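Local structure of galactose-1-phosphate uridylyltransferase (4QVU) at residues V132-N137 with F207-N212; V105-N110 with M124-M129. The protein is of unknown function but has a HIT-like fold, binds zinc, and may act as a UDP-glucose:hexose-1-phosphate uridylyltransferase. All coordinates share one frame; numbering follows the deposited sequence.

Interaction 1. Residues V132-N137 with F207-N212; sequences VNYLDN and FFYYLN. With NA (sodium ion), chain D; NA (sodium ion), chain B.
Leu135 and Leu211 make the apolar centre of this contact. Methyl CD2 of Leu135 lies 3.8 Å from CD1 of Leu211. The motif is a type I beta turn, Asn133 to Asp136, resting on the end of strand 203-211 in the antiparallel sheet of the HIT-like fold. CG of Leu135 stands beside its own backbone N (chi1 -72°), and both methyls face the strand. Leu135 CD1, the other methyl, sits 3.5 Å from Tyr210 O.

Next to the leucines, the Tyr134 ring meets Tyr209. The two side chains cross at a slant, with Tyr134 CE1 4.0 Å from Tyr209 CD2. CG of Tyr134 falls between its backbone N and carbonyl carbon (chi1 69°). From there the ring extends to the strand backbone, and its hydroxyl passes Tyr209 to reach the next residue. Tyr210 N donates to Tyr134 OH over 2.8 Å, with an angle of 155° at the hydrogen. The donor lies at the ring edge, near the ring plane. This bond ties the turn directly to the strand. The Tyr134 ring also packs on Trp93 and Gln97 of helix 79-97, while Tyr209 meets Phe143 edge-to-face.

The polar edge of the turn lies beyond. Its backbone bond runs from Asp136 N to Asn133 O, and Asn133 also forms an Asx turn, in which OD1 accepts from Leu135 N at 3.2 Å. Leu135 O and Asp136 O each bind a sodium ion. The ion on Leu135 O is also bound by Val138 O and by Asp136 O of the third subunit, so the turn helps join two chains. A water is a further ligand of that ion, and Leu135 O approaches the sodium to 2.4 Å.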
loop_
_atom_site.group_PDB
_atom_site.type_symbol
_atom_site.label_atom_id
_atom_site.label_comp_id
_atom_site.label_asym_id
_atom_site.label_seq_id
_atom_site.Cartn_x
_atom_site.Cartn_y
_atom_site.Cartn_z
ATOM N N VAL A 132 -8.232 -23.639 8.387
ATOM C CA VAL A 132 -8.006 -22.234 8.045
ATOM C C VAL A 132 -8.956 -21.331 8.842
ATOM O O VAL A 132 -10.151 -21.616 8.946
ATOM C CB VAL A 132 -8.138 -21.976 6.511
ATOM C CG1 VAL A 132 -7.860 -20.515 6.162
ATOM C CG2 VAL A 132 -7.199 -22.883 5.715
ATOM N N ASN A 133 -8.394 -20.245 9.403
ATOM C CA ASN A 133 -9.114 -19.175 10.093
ATOM C C ASN A 133 -9.169 -17.991 9.122
ATOM O O ASN A 133 -8.128 -17.397 8.832
ATOM C CB ASN A 133 -8.448 -18.829 11.432
ATOM C CG ASN A 133 -9.234 -17.869 12.289
ATOM O OD1 ASN A 133 -10.013 -17.028 11.813
ATOM N ND2 ASN A 133 -9.045 -17.972 13.586
ATOM N N TYR A 134 -10.361 -17.671 8.587
ATOM C CA TYR A 134 -10.520 -16.637 7.560
ATOM C C TYR A 134 -10.140 -15.224 8.047
ATOM O O TYR A 134 -9.934 -14.350 7.209
ATOM C CB TYR A 134 -11.948 -16.602 7.001
ATOM C CG TYR A 134 -13.016 -16.112 7.952
ATOM C CD1 TYR A 134 -13.318 -14.758 8.053
ATOM C CD2 TYR A 134 -13.796 -17.009 8.676
ATOM C CE1 TYR A 134 -14.319 -14.303 8.910
ATOM C CE2 TYR A 134 -14.807 -16.565 9.529
ATOM C CZ TYR A 134 -15.067 -15.209 9.638
ATOM O OH TYR A 134 -16.062 -14.757 10.467
ATOM N N LEU A 135 -10.045 -14.998 9.363
ATOM C CA LEU A 135 -9.686 -13.693 9.912
ATOM C C LEU A 135 -8.173 -13.463 9.914
ATOM O O LEU A 135 -7.736 -12.305 9.969
ATOM C CB LEU A 135 -10.219 -13.542 11.341
ATOM C CG LEU A 135 -11.727 -13.357 11.517
ATOM C CD1 LEU A 135 -12.094 -13.400 12.976
ATOM C CD2 LEU A 135 -12.209 -12.049 10.886
ATOM N N ASP A 136 -7.379 -14.554 9.839
ATOM C CA ASP A 136 -5.918 -14.515 9.901
ATOM C C ASP A 136 -5.276 -13.358 9.122
ATOM O O ASP A 136 -4.531 -12.595 9.731
ATOM C CB ASP A 136 -5.297 -15.823 9.397
ATOM C CG ASP A 136 -5.327 -16.943 10.405
ATOM O OD1 ASP A 136 -5.829 -16.719 11.527
ATOM O OD2 ASP A 136 -4.831 -18.046 10.082
ATOM N N ASN A 137 -5.563 -13.219 7.813
ATOM C CA ASN A 137 -4.920 -12.226 6.944
ATOM C C ASN A 137 -5.775 -10.990 6.675
ATOM O O ASN A 137 -5.503 -10.271 5.719
ATOM C CB ASN A 137 -4.551 -12.874 5.609
ATOM C CG ASN A 137 -3.665 -14.080 5.737
ATOM O OD1 ASN A 137 -2.802 -14.171 6.616
ATOM N ND2 ASN A 137 -3.864 -15.037 4.858
ATOM N N PHE A 207 -18.938 -10.325 1.378
ATOM C CA PHE A 207 -18.097 -11.091 2.300
ATOM C C PHE A 207 -18.566 -10.836 3.699
ATOM O O PHE A 207 -18.738 -9.678 4.079
ATOM C CB PHE A 207 -16.604 -10.777 2.165
ATOM C CG PHE A 207 -16.051 -10.986 0.784
ATOM C CD1 PHE A 207 -15.832 -12.268 0.293
ATOM C CD2 PHE A 207 -15.741 -9.903 -0.027
ATOM C CE1 PHE A 207 -15.341 -12.464 -0.990
ATOM C CE2 PHE A 207 -15.233 -10.100 -1.304
ATOM C CZ PHE A 207 -15.038 -11.379 -1.777
ATOM N N PHE A 208 -18.801 -11.904 4.461
ATOM C CA PHE A 208 -19.250 -11.765 5.833
ATOM C C PHE A 208 -18.134 -12.148 6.771
ATOM O O PHE A 208 -17.330 -13.031 6.466
ATOM C CB PHE A 208 -20.503 -12.601 6.094
ATOM C CG PHE A 208 -21.753 -12.051 5.447
ATOM C CD1 PHE A 208 -22.050 -12.331 4.113
ATOM C CD2 PHE A 208 -22.656 -11.288 6.183
ATOM C CE1 PHE A 208 -23.217 -11.837 3.521
ATOM C CE2 PHE A 208 -23.829 -10.796 5.588
ATOM C CZ PHE A 208 -24.104 -11.081 4.263
ATOM N N TYR A 209 -18.072 -11.439 7.907
ATOM C CA TYR A 209 -17.072 -11.628 8.961
ATOM C C TYR A 209 -17.711 -11.522 10.340
ATOM O O TYR A 209 -18.621 -10.707 10.544
ATOM C CB TYR A 209 -15.930 -10.578 8.853
ATOM C CG TYR A 209 -15.416 -10.303 7.450
ATOM C CD1 TYR A 209 -16.109 -9.461 6.584
ATOM C CD2 TYR A 209 -14.187 -10.807 7.024
ATOM C CE1 TYR A 209 -15.648 -9.206 5.296
ATOM C CE2 TYR A 209 -13.690 -10.519 5.751
ATOM C CZ TYR A 209 -14.437 -9.736 4.884
ATOM O OH TYR A 209 -13.973 -9.439 3.629
ATOM N N TYR A 210 -17.236 -12.353 11.278
ATOM C CA TYR A 210 -17.609 -12.293 12.683
ATOM C C TYR A 210 -16.318 -11.934 13.399
ATOM O O TYR A 210 -15.452 -12.791 13.592
ATOM C CB TYR A 210 -18.301 -13.575 13.206
ATOM C CG TYR A 210 -18.729 -13.442 14.653
ATOM C CD1 TYR A 210 -19.923 -12.809 14.993
ATOM C CD2 TYR A 210 -17.908 -13.886 15.689
ATOM C CE1 TYR A 210 -20.300 -12.642 16.325
ATOM C CE2 TYR A 210 -18.270 -13.714 17.023
ATOM C CZ TYR A 210 -19.468 -13.094 17.336
ATOM O OH TYR A 210 -19.830 -12.919 18.646
ATOM N N LEU A 211 -16.137 -10.623 13.649
ATOM C CA LEU A 211 -14.927 -10.029 14.217
ATOM C C LEU A 211 -15.269 -9.110 15.377
ATOM O O LEU A 211 -16.211 -8.332 15.262
ATOM C CB LEU A 211 -14.208 -9.237 13.096
ATOM C CG LEU A 211 -12.884 -8.521 13.441
ATOM C CD1 LEU A 211 -11.754 -9.517 13.731
ATOM C CD2 LEU A 211 -12.450 -7.616 12.313
ATOM N N ASN A 212 -14.502 -9.190 16.489
ATOM C CA ASN A 212 -14.655 -8.368 17.707
ATOM C C ASN A 212 -16.144 -8.287 18.156
ATOM O O ASN A 212 -16.639 -7.210 18.507
ATOM C CB ASN A 212 -14.082 -6.947 17.490
ATOM C CG ASN A 212 -12.626 -6.871 17.071
ATOM O OD1 ASN A 212 -12.238 -6.031 16.252
ATOM N ND2 ASN A 212 -11.779 -7.724 17.627
HETATM NA NA NA D . -7.115 -10.702 11.568
HETATM NA NA NA B . -2.921 -12.781 11.274
HETATM O O HOH W 1 -8.595 -8.959 12.742
HETATM O O HOH W 2 -1.454 -14.553 10.129
#

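Interaction 2. Residues V105-N110 with M124-M129; sequences VILYKN and MQIIGM
The Tyr108 ring runs alongside the Gln125 side chain, both heading off the same face of the sheet. Ring atom CE1 of Tyr108 is 3.7 Å from CB of Gln125, and the ring and amide planes are 49° apart. At its edge the same ring receives Ile127, whose CD1 comes 3.5 Å from Tyr108 CE1. Ile106 projects to this face too, and its CD1 touches the CE methyl of selenomethionine Met129 at 3.6 Å.

These residues belong to an antiparallel beta hairpin of strands 104-111 and 123-129. Ile106 with Ile127 and Tyr108 with Gln125 are hydrogen-bonded pairs, each with two backbone bonds. The bond from Gln125 N to Tyr108 O measures 2.8 Å. Between them, Leu107 and Ile126 form a non-hydrogen-bonded pair.

On the other face, with CG anti to the backbone N (chi1 169°), Leu107 brings CD1 to 3.7 Å from Ile126 CG1. The same methyl also meets the CE methyl of selenomethionine Met124. Val105 CG1 packs on Ile126 CG2 at 3.6 Å.

The Leu107 face is covered by helix 79-97, through Trp93, Leu96 and Ser89. The Tyr108 face packs against Tyr232, Leu228 and Ile234 of the second subunit. Within the sheet, strand 203-211 flanks strand 104-111, and strand 59-65 flanks strand 123-129.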
loop_
_atom_site.group_PDB
_atom_site.type_symbol
_atom_site.label_atom_id
_atom_site.label_comp_id
_atom_site.label_asym_id
_atom_site.label_seq_id
_atom_site.Cartn_x
_atom_site.Cartn_y
_atom_site.Cartn_z
ATOM N N VAL A 105 -15.654 -20.755 9.455
ATOM C CA VAL A 105 -16.648 -20.957 8.403
ATOM C C VAL A 105 -16.848 -19.616 7.674
ATOM O O VAL A 105 -17.093 -18.589 8.308
ATOM C CB VAL A 105 -17.977 -21.534 8.970
ATOM C CG1 VAL A 105 -19.083 -21.520 7.927
ATOM C CG2 VAL A 105 -17.781 -22.942 9.517
ATOM N N ILE A 106 -16.726 -19.640 6.341
ATOM C CA ILE A 106 -16.892 -18.482 5.470
ATOM C C ILE A 106 -18.296 -18.460 4.882
ATOM O O ILE A 106 -18.799 -19.495 4.441
ATOM C CB ILE A 106 -15.820 -18.512 4.344
ATOM C CG1 ILE A 106 -14.441 -18.073 4.871
ATOM C CG2 ILE A 106 -16.245 -17.662 3.143
ATOM C CD1 ILE A 106 -13.314 -18.111 3.832
ATOM N N LEU A 107 -18.897 -17.263 4.851
ATOM C CA LEU A 107 -20.167 -16.911 4.223
ATOM C C LEU A 107 -19.882 -15.767 3.243
ATOM O O LEU A 107 -19.387 -14.701 3.650
ATOM C CB LEU A 107 -21.261 -16.545 5.258
ATOM C CG LEU A 107 -22.567 -15.899 4.720
ATOM C CD1 LEU A 107 -23.349 -16.828 3.810
ATOM C CD2 LEU A 107 -23.448 -15.442 5.833
ATOM N N TYR A 108 -20.138 -16.008 1.946
ATOM C CA TYR A 108 -19.874 -15.013 0.913
ATOM C C TYR A 108 -20.752 -15.262 -0.323
ATOM O O TYR A 108 -21.351 -16.333 -0.471
ATOM C CB TYR A 108 -18.364 -15.003 0.528
ATOM C CG TYR A 108 -17.908 -16.086 -0.424
ATOM C CD1 TYR A 108 -17.704 -17.389 0.018
ATOM C CD2 TYR A 108 -17.602 -15.792 -1.749
ATOM C CE1 TYR A 108 -17.268 -18.388 -0.852
ATOM C CE2 TYR A 108 -17.155 -16.782 -2.628
ATOM C CZ TYR A 108 -16.986 -18.078 -2.173
ATOM O OH TYR A 108 -16.540 -19.048 -3.031
ATOM N N LYS A 109 -20.823 -14.248 -1.198
ATOM C CA LYS A 109 -21.589 -14.258 -2.442
ATOM C C LYS A 109 -20.742 -13.738 -3.597
ATOM O O LYS A 109 -19.888 -12.870 -3.404
ATOM C CB LYS A 109 -22.866 -13.403 -2.304
ATOM C CG LYS A 109 -23.756 -13.475 -3.528
ATOM C CD LYS A 109 -24.946 -12.546 -3.531
ATOM C CE LYS A 109 -25.682 -12.755 -4.831
ATOM N NZ LYS A 109 -26.900 -11.922 -4.928
ATOM N N ASN A 110 -21.005 -14.265 -4.798
ATOM C CA ASN A 110 -20.428 -13.835 -6.072
ATOM C C ASN A 110 -21.578 -13.487 -7.002
ATOM O O ASN A 110 -22.528 -14.267 -7.091
ATOM C CB ASN A 110 -19.520 -14.914 -6.682
ATOM C CG ASN A 110 -18.435 -15.454 -5.790
ATOM O OD1 ASN A 110 -17.868 -14.748 -4.956
ATOM N ND2 ASN A 110 -18.096 -16.722 -5.978
HETATM N N MSE A 124 -25.461 -18.024 -2.885
HETATM C CA MSE A 124 -24.399 -17.699 -1.930
HETATM C C MSE A 124 -23.638 -18.970 -1.595
HETATM O O MSE A 124 -24.044 -20.058 -2.018
HETATM C CB MSE A 124 -24.932 -17.038 -0.653
HETATM C CG MSE A 124 -25.636 -15.712 -0.879
HETATM SE SE MSE A 124 -26.133 -14.858 0.792
HETATM C CE MSE A 124 -24.429 -14.152 1.238
ATOM N N GLN A 125 -22.546 -18.849 -0.829
ATOM C CA GLN A 125 -21.756 -20.008 -0.446
ATOM C C GLN A 125 -21.331 -19.955 1.005
ATOM O O GLN A 125 -20.952 -18.900 1.517
ATOM C CB GLN A 125 -20.505 -20.131 -1.321
ATOM C CG GLN A 125 -20.774 -20.576 -2.751
ATOM C CD GLN A 125 -19.522 -20.575 -3.571
ATOM O OE1 GLN A 125 -19.400 -19.810 -4.527
ATOM N NE2 GLN A 125 -18.544 -21.394 -3.195
ATOM N N ILE A 126 -21.383 -21.126 1.652
ATOM C CA ILE A 126 -20.931 -21.377 3.015
ATOM C C ILE A 126 -19.867 -22.483 2.910
ATOM O O ILE A 126 -20.167 -23.586 2.428
ATOM C CB ILE A 126 -22.078 -21.703 4.016
ATOM C CG1 ILE A 126 -23.030 -20.496 4.181
ATOM C CG2 ILE A 126 -21.501 -22.122 5.367
ATOM C CD1 ILE A 126 -24.421 -20.770 4.884
ATOM N N ILE A 127 -18.617 -22.158 3.293
ATOM C CA ILE A 127 -17.491 -23.080 3.251
ATOM C C ILE A 127 -16.922 -23.233 4.659
ATOM O O ILE A 127 -16.421 -22.266 5.240
ATOM C CB ILE A 127 -16.398 -22.622 2.238
ATOM C CG1 ILE A 127 -16.998 -22.355 0.838
ATOM C CG2 ILE A 127 -15.239 -23.646 2.182
ATOM C CD1 ILE A 127 -16.116 -21.624 -0.083
ATOM N N GLY A 128 -17.027 -24.444 5.190
ATOM C CA GLY A 128 -16.470 -24.818 6.482
ATOM C C GLY A 128 -15.037 -25.244 6.248
ATOM O O GLY A 128 -14.774 -26.057 5.359
HETATM N N MSE A 129 -14.090 -24.655 6.987
HETATM C CA MSE A 129 -12.674 -24.963 6.791
HETATM C C MSE A 129 -12.086 -25.539 8.070
HETATM O O MSE A 129 -12.142 -24.907 9.130
HETATM C CB MSE A 129 -11.909 -23.721 6.331
HETATM C CG MSE A 129 -12.462 -23.149 5.030
HETATM SE SE MSE A 129 -11.470 -21.659 4.353
HETATM C CE MSE A 129 -11.601 -20.459 5.906
#

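The centres of interactions 1 and 2 are about 11 Å apart, and the two touch directly. Strands 203-211 and 104-111 are neighbours in one sheet, and Phe208 N probably donates a hydrogen bond to Leu107 O at 3.0 Å. Tyr134 also packs on the hairpin, its CB 3.6 Å from Ile106 CG1. On the helix side, Phe208 CE1 lies 3.5 Å from Met124 CE. Both interactions reach the second subunit. The sodium ions belong to interaction 1; the Met129 side chain is about 12 Å from one. The zinc site is separate: the Phe208 side chain is about 12 Å from those of its ligands Cys178 and Glu181.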